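Local coordinates for protein N-acetylcysteine deacetylase (Bacillus subtilis, PDB 1YSJ) that probably deacetylates N-acetylcysteine to cysteine and acetate with a pair of divalent metal ions, as an M20-family hydrolase in the breakdown of S-(2-succino)cysteine, at residues Q154-R164 with G347-Q355; A96-E105 with G117-T128. The protein carries 1 engineered substitution. All blocks are in the same frame, centred on the assembly; numbering follows the deposited sequence.

Contact 1 of 2, residues Q154-R164 with G347-Q355; sequences QPAEEIAAGAR and GGEDFALYQ. With NI (nickel (II) ion), chain D.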
loop_
_atom_site.group_PDB
_atom_site.type_symbol
_atom_site.label_atom_id
_atom_site.label_comp_id
_atom_site.label_asym_id
_atom_site.label_seq_id
_atom_site.Cartn_x
_atom_site.Cartn_y
_atom_site.Cartn_z
ATOM N N GLN A 154 -23.366 27.229 11.613
ATOM C CA GLN A 154 -21.972 26.843 11.572
ATOM C C GLN A 154 -21.552 26.260 10.223
ATOM O O GLN A 154 -22.193 25.338 9.716
ATOM C CB GLN A 154 -21.705 25.825 12.689
ATOM C CG GLN A 154 -20.306 25.230 12.672
ATOM C CD GLN A 154 -20.242 23.863 13.303
ATOM O OE1 GLN A 154 -20.620 23.680 14.465
ATOM N NE2 GLN A 154 -19.743 22.886 12.547
ATOM N N PRO A 155 -20.444 26.770 9.656
ATOM C CA PRO A 155 -19.927 26.183 8.420
ATOM C C PRO A 155 -19.126 24.921 8.718
ATOM O O PRO A 155 -18.771 24.684 9.869
ATOM C CB PRO A 155 -18.986 27.270 7.896
ATOM C CG PRO A 155 -18.474 27.938 9.135
ATOM C CD PRO A 155 -19.602 27.886 10.136
ATOM N N ALA A 156 -18.874 24.114 7.688
ATOM C CA ALA A 156 -17.829 23.083 7.730
ATOM C C ALA A 156 -17.962 22.006 8.826
ATOM O O ALA A 156 -16.964 21.622 9.452
ATOM C CB ALA A 156 -16.441 23.749 7.794
ATOM N N GLU A 157 -19.182 21.523 9.057
ATOM C CA GLU A 157 -19.380 20.390 9.964
ATOM C C GLU A 157 -18.806 19.117 9.343
ATOM O O GLU A 157 -18.185 18.300 10.030
ATOM C CB GLU A 157 -20.862 20.199 10.292
ATOM C CG GLU A 157 -21.162 19.158 11.381
ATOM C CD GLU A 157 -21.117 17.710 10.883
ATOM O OE1 GLU A 157 -21.503 17.446 9.721
ATOM O OE2 GLU A 157 -20.697 16.830 11.665
ATOM N N GLU A 158 -19.004 18.965 8.036
ATOM C CA GLU A 158 -18.629 17.737 7.343
ATOM C C GLU A 158 -17.127 17.458 7.352
ATOM O O GLU A 158 -16.711 16.313 7.201
ATOM C CB GLU A 158 -19.187 17.720 5.914
ATOM C CG GLU A 158 -20.718 17.777 5.837
ATOM C CD GLU A 158 -21.404 16.509 6.343
ATOM O OE1 GLU A 158 -20.726 15.515 6.691
ATOM O OE2 GLU A 158 -22.648 16.499 6.390
ATOM N N ILE A 159 -16.320 18.498 7.536
ATOM C CA ILE A 159 -14.867 18.315 7.624
ATOM C C ILE A 159 -14.353 18.567 9.039
ATOM O O ILE A 159 -13.143 18.648 9.266
ATOM C CB ILE A 159 -14.103 19.164 6.577
ATOM C CG1 ILE A 159 -14.453 20.653 6.720
ATOM C CG2 ILE A 159 -14.390 18.637 5.168
ATOM C CD1 ILE A 159 -13.467 21.593 6.056
ATOM N N ALA A 160 -15.293 18.680 9.978
ATOM C CA ALA A 160 -15.012 18.841 11.411
ATOM C C ALA A 160 -14.129 20.049 11.722
ATOM O O ALA A 160 -13.271 19.994 12.613
ATOM C CB ALA A 160 -14.406 17.550 11.995
ATOM N N ALA A 161 -14.359 21.147 11.001
ATOM C CA ALA A 161 -13.500 22.321 11.116
ATOM C C ALA A 161 -14.244 23.587 11.561
ATOM O O ALA A 161 -13.635 24.517 12.089
ATOM C CB ALA A 161 -12.768 22.553 9.809
ATOM N N GLY A 162 -15.559 23.604 11.370
ATOM C CA GLY A 162 -16.364 24.798 11.617
ATOM C C GLY A 162 -16.600 25.157 13.067
ATOM O O GLY A 162 -16.563 26.336 13.429
ATOM N N ALA A 163 -16.861 24.147 13.891
ATOM C CA ALA A 163 -17.046 24.341 15.326
ATOM C C ALA A 163 -15.805 24.946 15.988
ATOM O O ALA A 163 -15.923 25.802 16.862
ATOM C CB ALA A 163 -17.435 23.029 16.000
ATOM N N ARG A 164 -14.624 24.504 15.561
ATOM C CA ARG A 164 -13.369 25.071 16.045
ATOM C C ARG A 164 -13.219 26.551 15.669
ATOM O O ARG A 164 -12.744 27.344 16.480
ATOM C CB ARG A 164 -12.172 24.259 15.538
ATOM C CG ARG A 164 -10.836 24.639 16.174
ATOM C CD ARG A 164 -9.701 23.739 15.690
ATOM N NE ARG A 164 -9.606 22.502 16.471
ATOM C CZ ARG A 164 -10.096 21.320 16.095
ATOM N NH1 ARG A 164 -10.729 21.181 14.933
ATOM N NH2 ARG A 164 -9.950 20.267 16.888
ATOM N N GLY A 347 -20.842 7.647 13.992
ATOM C CA GLY A 347 -20.298 8.844 13.360
ATOM C C GLY A 347 -19.839 9.891 14.359
ATOM O O GLY A 347 -20.167 9.824 15.541
ATOM N N GLY A 348 -19.070 10.860 13.873
ATOM C CA GLY A 348 -18.566 11.950 14.698
ATOM C C GLY A 348 -19.196 13.266 14.294
ATOM O O GLY A 348 -19.476 13.497 13.117
ATOM N N GLU A 349 -19.431 14.127 15.276
ATOM C CA GLU A 349 -20.033 15.427 15.031
ATOM C C GLU A 349 -19.183 16.478 15.734
ATOM O O GLU A 349 -18.800 16.294 16.889
ATOM C CB GLU A 349 -21.471 15.445 15.554
ATOM C CG GLU A 349 -22.520 15.912 14.534
ATOM C CD GLU A 349 -22.600 17.431 14.381
ATOM O OE1 GLU A 349 -23.510 17.906 13.666
ATOM O OE2 GLU A 349 -21.764 18.153 14.967
ATOM N N ASP A 350 -18.879 17.576 15.044
ATOM C CA ASP A 350 -18.011 18.593 15.641
ATOM C C ASP A 350 -18.712 19.450 16.700
ATOM O O ASP A 350 -18.071 20.253 17.377
ATOM C CB ASP A 350 -17.227 19.406 14.591
ATOM C CG ASP A 350 -18.071 20.422 13.836
ATOM O OD1 ASP A 350 -19.322 20.397 13.876
ATOM O OD2 ASP A 350 -17.443 21.272 13.174
ATOM N N PHE A 351 -20.016 19.224 16.867
ATOM C CA PHE A 351 -20.771 19.759 17.998
ATOM C C PHE A 351 -20.121 19.347 19.326
ATOM O O PHE A 351 -20.218 20.070 20.320
ATOM C CB PHE A 351 -22.232 19.287 17.940
ATOM C CG PHE A 351 -23.107 19.858 19.024
ATOM C CD1 PHE A 351 -23.707 21.100 18.868
ATOM C CD2 PHE A 351 -23.333 19.148 20.204
ATOM C CE1 PHE A 351 -24.518 21.635 19.873
ATOM C CE2 PHE A 351 -24.144 19.678 21.218
ATOM C CZ PHE A 351 -24.735 20.923 21.047
ATOM N N ALA A 352 -19.454 18.190 19.322
ATOM C CA ALA A 352 -18.740 17.663 20.496
ATOM C C ALA A 352 -17.658 18.610 21.010
ATOM O O ALA A 352 -17.393 18.665 22.211
ATOM C CB ALA A 352 -18.139 16.309 20.178
ATOM N N LEU A 353 -17.039 19.348 20.090
ATOM C CA LEU A 353 -16.038 20.354 20.433
ATOM C C LEU A 353 -16.609 21.457 21.331
ATOM O O LEU A 353 -15.928 21.928 22.244
ATOM C CB LEU A 353 -15.423 20.960 19.168
ATOM C CG LEU A 353 -14.362 20.154 18.413
ATOM C CD1 LEU A 353 -13.958 20.904 17.160
ATOM C CD2 LEU A 353 -13.132 19.862 19.276
ATOM N N TYR A 354 -17.855 21.854 21.078
ATOM C CA TYR A 354 -18.545 22.810 21.944
ATOM C C TYR A 354 -18.701 22.270 23.361
ATOM O O TYR A 354 -18.472 22.987 24.330
ATOM C CB TYR A 354 -19.930 23.163 21.393
ATOM C CG TYR A 354 -19.945 23.817 20.031
ATOM C CD1 TYR A 354 -20.719 23.287 19.003
ATOM C CD2 TYR A 354 -19.210 24.976 19.774
ATOM C CE1 TYR A 354 -20.755 23.880 17.757
ATOM C CE2 TYR A 354 -19.239 25.583 18.524
ATOM C CZ TYR A 354 -20.014 25.028 17.522
ATOM O OH TYR A 354 -20.055 25.609 16.278
ATOM N N GLN A 355 -19.083 20.998 23.461
ATOM C CA GLN A 355 -19.339 20.327 24.742
ATOM C C GLN A 355 -18.089 20.069 25.582
ATOM O O GLN A 355 -18.194 19.761 26.768
ATOM C CB GLN A 355 -20.086 19.010 24.510
ATOM C CG GLN A 355 -21.524 19.170 24.053
ATOM C CD GLN A 355 -22.103 17.878 23.512
ATOM O OE1 GLN A 355 -23.276 17.570 23.729
ATOM N NE2 GLN A 355 -21.279 17.110 22.809
HETATM NI NI NI D . -22.707 14.307 7.353
HETATM O O HOH W 1 -21.247 14.108 11.172
HETATM O O HOH W 2 -23.118 15.243 9.608
HETATM O O HOH W 3 -14.610 21.886 14.185
HETATM O O HOH W 4 -22.213 12.761 9.039
#
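Gln154, the last residue of strand 148-154, meets Asp350 and Tyr354 inside the metal-binding domain of an M20 peptidase. Beyond it, a type I turn from Glu157 to Ala160 leads round the nickel site into helix 162-168. The Gln154 chain is extended beyond CG and parts its amide between two partners. NE2 donates to Asp350 OD1 (2.9 Å, N-H...O 168°) in its own amide plane, on the syn side of the carboxylate, although the two flat groups are turned 66° apart. OE1 accepts a hydrogen bond from the Tyr354 hydroxyl, OH to OE1 2.7 Å, at the edge of the ring. Arg95 binds Gln154 OE1 and forms salt bridges with Asp350 OD1 and Glu349 OE2, fixing all three from one guanidinium. Cutting this glutamine back to alanine is likely to strip the Tyr354 hydroxyl and Arg95 of a shared acceptor and Asp350 of one donor. With chi1 at 74°, Asp350 CG lies between its backbone N and carbonyl carbon, which sends OD2 to the start of the helix: Ala163 N donates to it at 3.0 Å from above the carboxylate plane. Ala163 CB meanwhile sits over the Tyr354 ring face, 4.0 Å from the centroid, a CH-pi contact. At the outer end, Leu353 CD1 lies over one face of the Arg164 guanidinium, offset toward its rim. Glu157, bent at chi2, crosses Glu349 at about a right angle, with Glu157 OE2 3.6 Å from Glu349 OE1. The next residue, Glu158, grips one nickel ion with both carboxylate oxygens, alongside Cys122 and His374. A water joins Glu157 OE2 to Gly348 O, and another, bound to that nickel, donates to Glu157 OE1 at 2.7 Å.

Contact 2 of 2, residues A96-E105 with G117-T128; sequences ADIDALPIQE and GTMHACGHDFHT. With NI (nickel (II) ion), chain C; NI (nickel (II) ion), chain D.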
loop_
_atom_site.group_PDB
_atom_site.type_symbol
_atom_site.label_atom_id
_atom_site.label_comp_id
_atom_site.label_asym_id
_atom_site.label_seq_id
_atom_site.Cartn_x
_atom_site.Cartn_y
_atom_site.Cartn_z
ATOM N N ALA A 96 -27.064 25.140 14.332
ATOM C CA ALA A 96 -27.347 24.410 13.093
ATOM C C ALA A 96 -26.111 24.410 12.190
ATOM O O ALA A 96 -25.341 25.370 12.185
ATOM C CB ALA A 96 -28.536 25.029 12.363
ATOM N N ASP A 97 -25.922 23.333 11.435
ATOM C CA ASP A 97 -24.835 23.242 10.449
ATOM C C ASP A 97 -25.340 23.559 9.045
ATOM O O ASP A 97 -26.461 23.200 8.695
ATOM C CB ASP A 97 -24.152 21.867 10.493
ATOM C CG ASP A 97 -25.119 20.728 10.805
ATOM O OD1 ASP A 97 -26.351 20.895 10.652
ATOM O OD2 ASP A 97 -24.633 19.653 11.212
ATOM N N ILE A 98 -24.521 24.239 8.243
ATOM C CA ILE A 98 -25.004 24.792 6.963
ATOM C C ILE A 98 -24.364 24.230 5.676
ATOM O O ILE A 98 -24.761 24.614 4.576
ATOM C CB ILE A 98 -24.940 26.356 6.950
ATOM C CG1 ILE A 98 -23.487 26.864 6.932
ATOM C CG2 ILE A 98 -25.714 26.933 8.131
ATOM C CD1 ILE A 98 -23.347 28.364 6.655
ATOM N N ASP A 99 -23.383 23.335 5.813
ATOM C CA ASP A 99 -22.624 22.826 4.657
ATOM C C ASP A 99 -23.183 21.535 4.034
ATOM O O ASP A 99 -23.776 20.708 4.720
ATOM C CB ASP A 99 -21.138 22.650 5.013
ATOM C CG ASP A 99 -20.902 21.631 6.129
ATOM O OD1 ASP A 99 -21.781 21.439 7.003
ATOM O OD2 ASP A 99 -19.806 21.030 6.137
ATOM N N ALA A 100 -22.978 21.383 2.725
ATOM C CA ALA A 100 -23.405 20.199 1.978
ATOM C C ALA A 100 -22.223 19.271 1.650
ATOM O O ALA A 100 -21.137 19.411 2.222
ATOM C CB ALA A 100 -24.126 20.617 0.717
ATOM N N LEU A 101 -22.435 18.341 0.718
ATOM C CA LEU A 101 -21.456 17.286 0.429
ATOM C C LEU A 101 -21.125 17.117 -1.054
ATOM O O LEU A 101 -21.977 17.366 -1.905
ATOM C CB LEU A 101 -21.937 15.952 1.003
ATOM C CG LEU A 101 -21.789 15.788 2.517
ATOM C CD1 LEU A 101 -22.784 14.758 3.025
ATOM C CD2 LEU A 101 -20.351 15.425 2.916
ATOM N N PRO A 102 -19.882 16.683 -1.363
ATOM C CA PRO A 102 -19.465 16.437 -2.750
ATOM C C PRO A 102 -20.044 15.132 -3.308
ATOM O O PRO A 102 -19.298 14.225 -3.695
ATOM C CB PRO A 102 -17.940 16.350 -2.643
ATOM C CG PRO A 102 -17.703 15.803 -1.269
ATOM C CD PRO A 102 -18.784 16.417 -0.409
ATOM N N ILE A 103 -21.370 15.047 -3.348
ATOM C CA ILE A 103 -22.053 13.870 -3.862
ATOM C C ILE A 103 -23.111 14.310 -4.875
ATOM O O ILE A 103 -23.779 15.324 -4.672
ATOM C CB ILE A 103 -22.726 13.057 -2.721
ATOM C CG1 ILE A 103 -21.753 12.813 -1.563
ATOM C CG2 ILE A 103 -23.270 11.730 -3.254
ATOM C CD1 ILE A 103 -22.422 12.459 -0.249
ATOM N N GLN A 104 -23.245 13.556 -5.963
ATOM C CA GLN A 104 -24.280 13.808 -6.966
ATOM C C GLN A 104 -25.639 13.333 -6.452
ATOM O O GLN A 104 -25.800 12.166 -6.081
ATOM C CB GLN A 104 -23.927 13.111 -8.291
ATOM C CG GLN A 104 -25.016 13.159 -9.364
ATOM C CD GLN A 104 -25.231 14.554 -9.940
ATOM O OE1 GLN A 104 -24.277 15.229 -10.334
ATOM N NE2 GLN A 104 -26.489 14.983 -10.005
ATOM N N GLU A 105 -26.611 14.242 -6.438
ATOM C CA GLU A 105 -27.964 13.923 -5.983
ATOM C C GLU A 105 -28.690 12.974 -6.935
ATOM O O GLU A 105 -28.659 13.168 -8.154
ATOM C CB GLU A 105 -28.775 15.204 -5.776
ATOM C CG GLU A 105 -30.182 14.970 -5.256
ATOM C CD GLU A 105 -30.722 16.139 -4.469
ATOM O OE1 GLU A 105 -30.080 17.211 -4.466
ATOM O OE2 GLU A 105 -31.792 15.983 -3.844
ATOM N N GLY A 117 -22.965 17.211 -8.589
ATOM C CA GLY A 117 -21.854 16.735 -7.778
ATOM C C GLY A 117 -21.863 17.278 -6.359
ATOM O O GLY A 117 -21.026 16.895 -5.549
ATOM N N THR A 118 -22.803 18.178 -6.068
ATOM C CA THR A 118 -23.001 18.697 -4.717
ATOM C C THR A 118 -24.440 18.438 -4.265
ATOM O O THR A 118 -25.381 18.570 -5.050
ATOM C CB THR A 118 -22.642 20.200 -4.618
ATOM O OG1 THR A 118 -21.315 20.404 -5.114
ATOM C CG2 THR A 118 -22.689 20.693 -3.168
HETATM N N MSE A 119 -24.599 18.050 -3.001
HETATM C CA MSE A 119 -25.910 17.728 -2.445
HETATM C C MSE A 119 -25.948 17.839 -0.930
HETATM O O MSE A 119 -25.000 17.452 -0.249
HETATM C CB MSE A 119 -26.346 16.317 -2.856
HETATM C CG MSE A 119 -27.530 15.781 -2.065
HETATM SE SE MSE A 119 -27.954 13.907 -2.374
HETATM C CE MSE A 119 -26.203 13.264 -2.782
ATOM N N HIS A 120 -27.066 18.349 -0.421
ATOM C CA HIS A 120 -27.375 18.300 0.999
ATOM C C HIS A 120 -27.861 16.900 1.385
ATOM O O HIS A 120 -29.044 16.695 1.663
ATOM C CB HIS A 120 -28.422 19.368 1.356
ATOM C CG HIS A 120 -27.828 20.683 1.753
ATOM N ND1 HIS A 120 -27.067 20.840 2.892
ATOM C CD2 HIS A 120 -27.888 21.903 1.170
ATOM C CE1 HIS A 120 -26.675 22.099 2.988
ATOM N NE2 HIS A 120 -27.158 22.764 1.954
ATOM N N ALA A 121 -26.932 15.946 1.400
ATOM C CA ALA A 121 -27.244 14.537 1.650
ATOM C C ALA A 121 -27.227 14.171 3.137
ATOM O O ALA A 121 -27.318 12.999 3.499
ATOM C CB ALA A 121 -26.287 13.637 0.865
ATOM N N CYS A 122 -27.114 15.178 3.992
ATOM C CA CYS A 122 -27.095 14.960 5.434
ATOM C C CYS A 122 -28.173 15.784 6.157
ATOM O O CYS A 122 -28.229 15.796 7.382
ATOM C CB CYS A 122 -25.700 15.259 5.991
ATOM S SG CYS A 122 -25.281 14.336 7.496
ATOM N N GLY A 123 -29.021 16.466 5.385
ATOM C CA GLY A 123 -30.155 17.222 5.934
ATOM C C GLY A 123 -29.823 18.539 6.631
ATOM O O GLY A 123 -30.627 19.044 7.408
ATOM N N HIS A 124 -28.656 19.107 6.338
ATOM C CA HIS A 124 -28.221 20.359 6.965
ATOM C C HIS A 124 -29.052 21.554 6.505
ATOM O O HIS A 124 -29.166 22.561 7.220
ATOM C CB HIS A 124 -26.735 20.598 6.703
ATOM C CG HIS A 124 -25.837 19.591 7.357
ATOM N ND1 HIS A 124 -24.472 19.762 7.449
ATOM C CD2 HIS A 124 -26.110 18.408 7.960
ATOM C CE1 HIS A 124 -23.941 18.721 8.066
ATOM N NE2 HIS A 124 -24.913 17.886 8.389
ATOM N N ASP A 125 -29.620 21.440 5.305
ATOM C CA ASP A 125 -30.612 22.387 4.827
ATOM C C ASP A 125 -31.822 22.392 5.777
ATOM O O ASP A 125 -32.279 23.458 6.198
ATOM C CB ASP A 125 -31.024 22.073 3.375
ATOM C CG ASP A 125 -31.474 20.626 3.174
ATOM O OD1 ASP A 125 -31.017 19.728 3.913
ATOM O OD2 ASP A 125 -32.284 20.381 2.255
ATOM N N PHE A 126 -32.305 21.194 6.125
ATOM C CA PHE A 126 -33.343 21.012 7.143
ATOM C C PHE A 126 -32.978 21.599 8.511
ATOM O O PHE A 126 -33.787 22.315 9.103
ATOM C CB PHE A 126 -33.729 19.531 7.270
ATOM C CG PHE A 126 -34.498 19.201 8.525
ATOM C CD1 PHE A 126 -35.843 19.536 8.645
ATOM C CD2 PHE A 126 -33.874 18.542 9.584
ATOM C CE1 PHE A 126 -36.553 19.233 9.804
ATOM C CE2 PHE A 126 -34.576 18.232 10.749
ATOM C CZ PHE A 126 -35.920 18.579 10.858
ATOM N N HIS A 127 -31.780 21.295 9.014
ATOM C CA HIS A 127 -31.333 21.831 10.306
ATOM C C HIS A 127 -31.372 23.353 10.307
ATOM O O HIS A 127 -31.886 23.960 11.251
ATOM C CB HIS A 127 -29.918 21.366 10.672
ATOM C CG HIS A 127 -29.766 19.881 10.760
ATOM N ND1 HIS A 127 -28.562 19.245 10.548
ATOM C CD2 HIS A 127 -30.667 18.903 11.020
ATOM C CE1 HIS A 127 -28.726 17.942 10.682
ATOM N NE2 HIS A 127 -29.995 17.709 10.963
ATOM N N THR A 128 -30.833 23.947 9.240
ATOM C CA THR A 128 -30.768 25.397 9.077
ATOM C C THR A 128 -32.154 26.042 9.060
ATOM O O THR A 128 -32.423 26.944 9.857
ATOM C CB THR A 128 -29.959 25.784 7.805
ATOM O OG1 THR A 128 -28.595 25.369 7.974
ATOM C CG2 THR A 128 -30.004 27.290 7.546
HETATM NI NI NI C . -24.789 16.054 9.299
HETATM NI NI NI D . -22.707 14.307 7.353
HETATM O O HOH W 5 -25.020 24.851 1.751
HETATM O O HOH W 6 -29.079 19.125 -2.395
HETATM O O HOH W 7 -25.946 16.930 -7.185
HETATM O O HOH W 2 -23.118 15.243 9.608
HETATM O O HOH W 8 -24.080 17.321 11.050
HETATM O O HOH W 4 -22.213 12.761 9.039
#
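Cys122 and His124, ahead of and at the start of helix 124-139, hold the nickel ions beside Asp97 at the end of strand 91-97 and Asp99 and Leu101 in the loop that follows, in the dinuclear centre of an M20 hydrolase. Cys122 SG bridges the metals, 2.5 Å from one nickel and 2.6 Å from the other; His124 NE2 binds the first at 2.0 Å, and His182 completes the protein ligands of that ion. Two histidine-carboxylate hydrogen bonds back this site. His124 ND1 donates to Asp99 OD1 (3.2 Å, N-H...O 141°), which lies in the ring plane, while the nitrogen itself stands above the carboxylate plane; Ser48 holds the other oxygen, OD2. His127 ND1 reaches the syn lone pair of Asp97 OD1 at 2.8 Å, ring and carboxylate nearly coplanar. The Asp97 carboxylate also stacks over the His124 ring, planes 9° apart, with OD2 offset toward the rim. Ala100 CB makes a CH-pi contact over the centre of the His120 ring. Backbone bonds join Leu101 and Met119 as one antiparallel hydrogen-bonded pair, with Met119 N donating to Leu101 O at 2.9 Å. Apolar contacts continue outward. Met119, a selenomethionine, has CG anti to its N (chi1 166°) and bends at chi3, bringing CE to Ile103 and SE alongside Glu105 CB, 3.7 Å away. Leu101 CD1 touches Cys122 CB. Water links Ile98 O to His120 NE2 and Glu105 OE1 to His120 N; Glu105 OE2 is hydrogen-bonded to Thr107. The chemistry implies a first shell set by a second: the Asp99 bond at ND1 sets the turn of the His124 imidazole and would probably make NE2 a stronger donor to nickel, while the Asp97 carboxylate packs over the ring face.

How the contacts relate
From the N terminus, contact 2 comes first: strand 91-97 runs into the 96-105 segment, and an excursion of eleven residues returns as 117-128 to enter helix 124-139. Contact 1 opens afterwards at 154, so the two are in series, neither nested nor crossed. Its 182-residue span takes in His182 and the whole four-stranded antiparallel sheet, probably the dimerisation domain of the M20 fold, before the chain rejoins the mixed sheet at strand 338-341; 347-355 lies between that strand and strand 360-366. Strands 91-97 and 148-154 are parallel neighbours there, and Gln154 N probably bonds Ala96 O. Glu158 N probably donates to Asp99 OD2, and both contacts reach one nickel ion and its bound waters.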